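Local coordinates for protein apolipophorin-3b (Locusta migratoria, PDB 1AEP) that helps load diacylglycerol into lipophorin and covers the growing hydrophobic surface of that particle, so supporting lipid transport during insect flight, at residues H26-L31 against N150-A155; A53-S58 against Q135-K140. One frame throughout, in Å; residues are numbered along the deposited sequence.

Contact 1 of 2, residues H26-L31 against N150-A155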
ATOM      1  N   HIS A  26      -5.955  -0.011  15.657  1.00 41.32           N
ATOM      2  CA  HIS A  26      -6.693   0.431  16.871  1.00 67.61           C
ATOM      3  C   HIS A  26      -6.295  -0.307  18.143  1.00 41.50           C
ATOM      4  O   HIS A  26      -6.573   0.131  19.261  1.00 40.31           O
ATOM      5  CB  HIS A  26      -8.239   0.237  16.793  1.00 31.90           C
ATOM      6  CG  HIS A  26      -8.920   1.048  15.779  1.00 31.13           C
ATOM      7  ND1 HIS A  26      -9.940   0.548  14.960  1.00100.00           N
ATOM      8  CD2 HIS A  26      -8.723   2.334  15.459  1.00100.00           C
ATOM      9  CE1 HIS A  26     -10.317   1.555  14.163  1.00100.00           C
ATOM     10  NE2 HIS A  26      -9.596   2.642  14.438  1.00100.00           N
ATOM     11  N   GLU A  27      -5.669  -1.449  17.991  1.00 35.73           N
ATOM     12  CA  GLU A  27      -5.309  -2.168  19.171  1.00 27.63           C
ATOM     13  C   GLU A  27      -3.947  -1.759  19.660  1.00 31.89           C
ATOM     14  O   GLU A  27      -3.429  -2.331  20.620  1.00 52.61           O
ATOM     15  CB  GLU A  27      -5.350  -3.674  18.931  1.00 40.63           C
ATOM     16  CG  GLU A  27      -6.610  -4.312  19.551  1.00100.00           C
ATOM     17  CD  GLU A  27      -6.904  -5.667  18.996  1.00100.00           C
ATOM     18  OE1 GLU A  27      -6.311  -6.639  19.667  1.00100.00           O
ATOM     19  OE2 GLU A  27      -7.618  -5.840  18.007  1.00100.00           O
ATOM     20  N   THR A  28      -3.355  -0.785  18.969  1.00 41.69           N
ATOM     21  CA  THR A  28      -2.046  -0.311  19.366  1.00 31.35           C
ATOM     22  C   THR A  28      -2.225   0.520  20.621  1.00 69.92           C
ATOM     23  O   THR A  28      -1.287   0.771  21.363  1.00 52.41           O
ATOM     24  CB  THR A  28      -1.267   0.514  18.312  1.00 27.16           C
ATOM     25  OG1 THR A  28      -2.096   1.449  17.671  1.00 29.05           O
ATOM     26  CG2 THR A  28      -0.539  -0.395  17.299  1.00 15.86           C
ATOM     27  N   LEU A  29      -3.469   0.939  20.837  1.00 43.47           N
ATOM     28  CA  LEU A  29      -3.854   1.768  21.965  1.00 74.85           C
ATOM     29  C   LEU A  29      -3.891   1.033  23.302  1.00 38.97           C
ATOM     30  O   LEU A  29      -3.963   1.652  24.369  1.00 91.64           O
ATOM     31  CB  LEU A  29      -5.232   2.404  21.678  1.00 83.81           C
ATOM     32  CG  LEU A  29      -5.213   3.535  20.641  1.00 35.09           C
ATOM     33  CD1 LEU A  29      -5.679   2.986  19.291  1.00100.00           C
ATOM     34  CD2 LEU A  29      -6.133   4.641  21.113  1.00 58.85           C
ATOM     35  N   GLY A  30      -3.858  -0.291  23.225  1.00100.00           N
ATOM     36  CA  GLY A  30      -3.896  -1.153  24.397  1.00100.00           C
ATOM     37  C   GLY A  30      -2.515  -1.493  24.931  1.00100.00           C
ATOM     38  O   GLY A  30      -2.368  -2.248  25.897  1.00100.00           O
ATOM     39  N   LEU A  31      -1.504  -0.920  24.293  1.00100.00           N
ATOM     40  CA  LEU A  31      -0.126  -1.116  24.677  1.00100.00           C
ATOM     41  C   LEU A  31       0.169  -0.436  25.992  1.00 93.26           C
ATOM     42  O   LEU A  31      -0.497   0.530  26.365  1.00100.00           O
ATOM     43  CB  LEU A  31       0.871  -0.526  23.652  1.00 68.48           C
ATOM     44  CG  LEU A  31       1.520  -1.590  22.773  1.00 40.69           C
ATOM     45  CD1 LEU A  31       0.463  -2.615  22.358  1.00 76.65           C
ATOM     46  CD2 LEU A  31       2.162  -0.929  21.552  1.00 57.79           C
ATOM     47  N   ASN A 150       1.087  -8.534  11.036  1.00 27.33           N
ATOM     48  CA  ASN A 150       1.763  -9.485  11.898  1.00 15.01           C
ATOM     49  C   ASN A 150       2.428  -8.782  13.073  1.00 17.42           C
ATOM     50  O   ASN A 150       2.410  -9.246  14.209  1.00 40.38           O
ATOM     51  CB  ASN A 150       2.832 -10.240  11.099  1.00 13.82           C
ATOM     52  CG  ASN A 150       2.227 -11.308  10.209  1.00  8.09           C
ATOM     53  OD1 ASN A 150       1.015 -11.587  10.272  1.00 18.51           O
ATOM     54  ND2 ASN A 150       3.055 -11.889   9.378  1.00 10.15           N
ATOM     55  N   SER A 151       2.995  -7.603  12.795  1.00 16.52           N
ATOM     56  CA  SER A 151       3.649  -6.806  13.823  1.00 17.97           C
ATOM     57  C   SER A 151       2.691  -6.253  14.904  1.00 20.36           C
ATOM     58  O   SER A 151       2.915  -6.419  16.100  1.00 58.41           O
ATOM     59  CB  SER A 151       4.520  -5.712  13.185  1.00  8.38           C
ATOM     60  OG  SER A 151       5.293  -6.296  12.135  1.00 35.61           O
ATOM     61  N   ILE A 152       1.627  -5.582  14.464  1.00 33.97           N
ATOM     62  CA  ILE A 152       0.661  -5.021  15.380  1.00 17.80           C
ATOM     63  C   ILE A 152       0.055  -6.090  16.236  1.00 14.53           C
ATOM     64  O   ILE A 152      -0.463  -5.840  17.319  1.00 74.67           O
ATOM     65  CB  ILE A 152      -0.374  -4.212  14.633  1.00 45.27           C
ATOM     66  CG1 ILE A 152       0.353  -2.976  14.202  1.00 19.25           C
ATOM     67  CG2 ILE A 152      -1.607  -3.814  15.428  1.00 26.98           C
ATOM     68  CD1 ILE A 152      -0.034  -2.636  12.772  1.00100.00           C
ATOM     69  N   GLN A 153       0.167  -7.298  15.723  1.00 19.25           N
ATOM     70  CA  GLN A 153      -0.364  -8.477  16.367  1.00 30.34           C
ATOM     71  C   GLN A 153       0.585  -9.073  17.376  1.00 49.96           C
ATOM     72  O   GLN A 153       0.185  -9.443  18.468  1.00 89.40           O
ATOM     73  CB  GLN A 153      -0.525  -9.553  15.300  1.00 48.58           C
ATOM     74  CG  GLN A 153      -1.865 -10.194  14.983  1.00100.00           C
ATOM     75  CD  GLN A 153      -1.614 -11.470  14.191  1.00100.00           C
ATOM     76  OE1 GLN A 153      -2.148 -11.642  13.110  1.00 92.72           O
ATOM     77  NE2 GLN A 153      -0.843 -12.396  14.786  1.00 28.01           N
ATOM     78  N   SER A 154       1.845  -9.196  16.981  1.00 34.00           N
ATOM     79  CA  SER A 154       2.834  -9.783  17.860  1.00 50.39           C
ATOM     80  C   SER A 154       3.233  -8.908  19.024  1.00 26.71           C
ATOM     81  O   SER A 154       3.744  -9.405  20.025  1.00 70.28           O
ATOM     82  CB  SER A 154       4.063 -10.330  17.209  1.00 40.46           C
ATOM     83  OG  SER A 154       4.237 -11.665  17.702  1.00 76.61           O
ATOM     84  N   ALA A 155       3.007  -7.610  18.865  1.00 63.45           N
ATOM     85  CA  ALA A 155       3.312  -6.626  19.886  1.00 32.79           C
ATOM     86  C   ALA A 155       2.103  -6.393  20.795  1.00 30.84           C
ATOM     87  O   ALA A 155       2.088  -5.526  21.657  1.00 62.61           O
ATOM     88  CB  ALA A 155       3.762  -5.326  19.231  1.00100.00           C
TER
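Thr28 and Ile152 meet through their methyl branches. Thr28 CG2 lies 4.0 Å from Ile152 CG2 and 4.1 Å from Ile152 CG1, so one methyl of the threonine faces the fork of the isoleucine. The two side chains approach at a slant. The isoleucine is turned for this: its CG2 stands anti to the backbone N and its CG1 anti to the carbonyl carbon (chi1 -72°). Thr28 meets Ile152 through its methyl, CG2. Its OG1 sits between the backbone N and the carbonyl carbon (chi1 44°) and hydrogen-bonds to the carbonyl oxygen of Leu25, at the end of helix 7-25.

The second touch is of another kind. The end of Leu31 comes nearer to the other segment than its base does, with CD1 3.4 Å from Ala155 O. Here a methyl rests against a backbone carbonyl. Ala155 is the first residue to leave helical geometry at the end of helix 131-154. No hydrogen bond crosses the contact, which is van der Waals packing.

The contact lies at one end of the helical bundle and packs a loop against the last helix. Residues 26-30 form a 3-10 turn after helix 7-25, in the loop leading to helix 36-63. Thr28 also touches Leu40 and Leu41 of helix 36-63 and Leu98 of helix 94-121. Leu31 rests on Ala37 and Leu40, while Ile152 packs back against Glu24 and Leu25 of helix 7-25.

Contact 2 of 2, residues A53-S58 against Q135-K140; sequences AEVTTS and QEAAEK
Ala137 is the first residue of 135-140 to touch 53-58. Its CB points at the opposite helix and meets Val55 CG1 at 3.5 Å, methyl against methyl. The CA atoms of this pair are 5.6 Å apart, the nearest across the two segments. Val55 reaches it because CG1 stands anti to the backbone N (chi1 170°). Ala137 also touches Trp112 of helix 94-121, and its carbonyl oxygen accepts a hydrogen bond from Thr141 OG1.

Ala138 turns away from 53-58. It packs on Ala10 and Leu14 of helix 7-25 and on Trp112. The two segments run antiparallel, at 172°, with axes 9.7 Å apart. Helices 36-63 and 131-154 are neighbours in the five-helix bundle of apolipophorin III, whose amphipathic helices turn their apolar faces inward.

Lys140 comes one turn after Ala137 and does two things. Its CB lies 3.9 Å from Val55 CG2, the other branch of the valine; these side chains run past each other in opposite directions. The rest of the lysine chain bends at chi2 (-139°) and carries NZ toward Glu54. NZ stands 3.8 Å from Glu54 OE1, a long salt bridge, with the two side chains crossing at about a right angle. Glu54 is poorly ordered, and its OE1 has a second weak, long ion pair with Lys51 NZ.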
ATOM      1  N   ALA A  53       7.183   2.401  -1.771  1.00 22.13           N
ATOM      2  CA  ALA A  53       8.019   3.207  -2.604  1.00 37.72           C
ATOM      3  C   ALA A  53       8.863   2.328  -3.544  1.00  5.69           C
ATOM      4  O   ALA A  53       9.268   2.729  -4.637  1.00 57.14           O
ATOM      5  CB  ALA A  53       8.864   4.029  -1.644  1.00 23.90           C
ATOM      6  N   GLU A  54       9.137   1.099  -3.114  1.00 59.40           N
ATOM      7  CA  GLU A  54       9.916   0.185  -3.925  1.00  9.87           C
ATOM      8  C   GLU A  54       9.189  -0.144  -5.201  1.00 22.98           C
ATOM      9  O   GLU A  54       9.769  -0.129  -6.288  1.00 31.63           O
ATOM     10  CB  GLU A  54      10.145  -1.136  -3.186  1.00 47.39           C
ATOM     11  CG  GLU A  54      11.559  -1.707  -3.290  1.00 76.75           C
ATOM     12  CD  GLU A  54      11.907  -2.487  -2.060  1.00100.00           C
ATOM     13  OE1 GLU A  54      11.635  -3.648  -1.931  1.00100.00           O
ATOM     14  OE2 GLU A  54      12.503  -1.718  -1.149  1.00100.00           O
ATOM     15  N   VAL A  55       7.904  -0.462  -5.027  1.00  3.17           N
ATOM     16  CA  VAL A  55       6.968  -0.803  -6.067  1.00 26.39           C
ATOM     17  C   VAL A  55       6.874   0.339  -7.040  1.00  1.20           C
ATOM     18  O   VAL A  55       7.093   0.200  -8.248  1.00 45.88           O
ATOM     19  CB  VAL A  55       5.600  -0.977  -5.373  1.00  4.91           C
ATOM     20  CG1 VAL A  55       4.469  -1.107  -6.333  1.00 26.70           C
ATOM     21  CG2 VAL A  55       5.633  -2.185  -4.496  1.00  1.13           C
ATOM     22  N   THR A  56       6.571   1.511  -6.493  1.00 18.98           N
ATOM     23  CA  THR A  56       6.481   2.712  -7.286  1.00  8.06           C
ATOM     24  C   THR A  56       7.651   2.865  -8.238  1.00 14.23           C
ATOM     25  O   THR A  56       7.495   3.204  -9.402  1.00 33.25           O
ATOM     26  CB  THR A  56       6.488   3.864  -6.295  1.00 16.30           C
ATOM     27  OG1 THR A  56       5.174   4.072  -5.834  1.00 30.25           O
ATOM     28  CG2 THR A  56       7.005   5.073  -7.005  1.00 20.79           C
ATOM     29  N   THR A  57       8.849   2.591  -7.727  1.00 25.53           N
ATOM     30  CA  THR A  57      10.066   2.680  -8.508  1.00 11.26           C
ATOM     31  C   THR A  57      10.183   1.606  -9.561  1.00 21.26           C
ATOM     32  O   THR A  57      10.611   1.819 -10.680  1.00 33.34           O
ATOM     33  CB  THR A  57      11.281   2.710  -7.590  1.00 16.71           C
ATOM     34  OG1 THR A  57      11.154   3.915  -6.890  1.00 36.80           O
ATOM     35  CG2 THR A  57      12.544   2.733  -8.421  1.00100.00           C
ATOM     36  N   SER A  58       9.748   0.434  -9.224  1.00 21.67           N
ATOM     37  CA  SER A  58       9.867  -0.586 -10.221  1.00  1.41           C
ATOM     38  C   SER A  58       8.829  -0.468 -11.326  1.00  7.05           C
ATOM     39  O   SER A  58       9.042  -0.901 -12.452  1.00 29.80           O
ATOM     40  CB  SER A  58       9.853  -1.915  -9.509  1.00 11.23           C
ATOM     41  OG  SER A  58       8.542  -2.200  -9.157  1.00 47.31           O
ATOM     42  N   GLN A 135       1.000  -7.198 -11.434  1.00 19.39           N
ATOM     43  CA  GLN A 135       0.724  -8.321 -10.547  1.00  8.54           C
ATOM     44  C   GLN A 135       1.773  -8.478  -9.471  1.00 11.70           C
ATOM     45  O   GLN A 135       1.467  -8.655  -8.294  1.00 27.28           O
ATOM     46  CB  GLN A 135       0.574  -9.657 -11.286  1.00 15.38           C
ATOM     47  CG  GLN A 135       0.311 -10.860 -10.385  1.00 41.95           C
ATOM     48  CD  GLN A 135      -0.993 -11.587 -10.631  1.00 50.48           C
ATOM     49  OE1 GLN A 135      -1.184 -12.736 -10.172  1.00100.00           O
ATOM     50  NE2 GLN A 135      -1.897 -10.921 -11.346  1.00 54.84           N
ATOM     51  N   GLU A 136       3.024  -8.433  -9.870  1.00 10.54           N
ATOM     52  CA  GLU A 136       4.025  -8.586  -8.874  1.00  6.62           C
ATOM     53  C   GLU A 136       3.921  -7.465  -7.838  1.00 17.34           C
ATOM     54  O   GLU A 136       3.937  -7.681  -6.621  1.00 31.71           O
ATOM     55  CB  GLU A 136       5.392  -8.941  -9.482  1.00 23.67           C
ATOM     56  CG  GLU A 136       6.427  -7.829  -9.693  1.00100.00           C
ATOM     57  CD  GLU A 136       7.629  -8.314 -10.475  1.00100.00           C
ATOM     58  OE1 GLU A 136       7.536  -8.847 -11.577  1.00100.00           O
ATOM     59  OE2 GLU A 136       8.770  -8.096  -9.858  1.00100.00           O
ATOM     60  N   ALA A 137       3.750  -6.267  -8.344  1.00 15.38           N
ATOM     61  CA  ALA A 137       3.615  -5.113  -7.479  1.00  3.54           C
ATOM     62  C   ALA A 137       2.456  -5.247  -6.491  1.00 14.27           C
ATOM     63  O   ALA A 137       2.532  -4.798  -5.345  1.00 26.09           O
ATOM     64  CB  ALA A 137       3.458  -3.862  -8.320  1.00  7.85           C
ATOM     65  N   ALA A 138       1.367  -5.858  -6.954  1.00 16.12           N
ATOM     66  CA  ALA A 138       0.217  -6.043  -6.109  1.00  9.13           C
ATOM     67  C   ALA A 138       0.542  -6.994  -4.987  1.00 10.86           C
ATOM     68  O   ALA A 138       0.074  -6.819  -3.882  1.00 23.82           O
ATOM     69  CB  ALA A 138      -1.040  -6.438  -6.846  1.00 15.33           C
ATOM     70  N   GLU A 139       1.383  -7.979  -5.301  1.00 24.75           N
ATOM     71  CA  GLU A 139       1.771  -8.967  -4.333  1.00 16.90           C
ATOM     72  C   GLU A 139       2.651  -8.378  -3.260  1.00 29.45           C
ATOM     73  O   GLU A 139       2.498  -8.661  -2.071  1.00 22.68           O
ATOM     74  CB  GLU A 139       2.445 -10.145  -5.016  1.00 26.54           C
ATOM     75  CG  GLU A 139       1.415 -11.261  -5.268  1.00100.00           C
ATOM     76  CD  GLU A 139       1.808 -12.158  -6.397  1.00 67.38           C
ATOM     77  OE1 GLU A 139       2.966 -12.316  -6.723  1.00100.00           O
ATOM     78  OE2 GLU A 139       0.790 -12.733  -6.987  1.00 81.76           O
ATOM     79  N   LYS A 140       3.583  -7.536  -3.714  1.00 18.05           N
ATOM     80  CA  LYS A 140       4.511  -6.845  -2.831  1.00  7.46           C
ATOM     81  C   LYS A 140       3.777  -5.918  -1.884  1.00  9.08           C
ATOM     82  O   LYS A 140       4.200  -5.730  -0.754  1.00 41.92           O
ATOM     83  CB  LYS A 140       5.494  -5.993  -3.582  1.00 35.13           C
ATOM     84  CG  LYS A 140       6.631  -6.788  -4.168  1.00 21.37           C
ATOM     85  CD  LYS A 140       7.928  -6.039  -3.987  1.00 93.57           C
ATOM     86  CE  LYS A 140       8.936  -6.349  -5.078  1.00100.00           C
ATOM     87  NZ  LYS A 140      10.270  -5.791  -4.796  1.00100.00           N
TER

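How the contacts relate
The chain's centre lies between the two contacts, whose own centres are 26 Å apart. They do not touch; their nearest atoms are about 12 Å apart. Both use helix 131-154, contact 2 near its start and contact 1 at its end. Along the chain the order is 26-31, 53-58, 135-140, 150-155, so both segments of contact 2 fall between those of contact 1. The last helix thus meets helix 36-63 near its own start and the loop before that helix at its own end. Both contacts bring the C-terminal helix against the first half of the chain in the compact bundle, consistent with the soluble monomeric form.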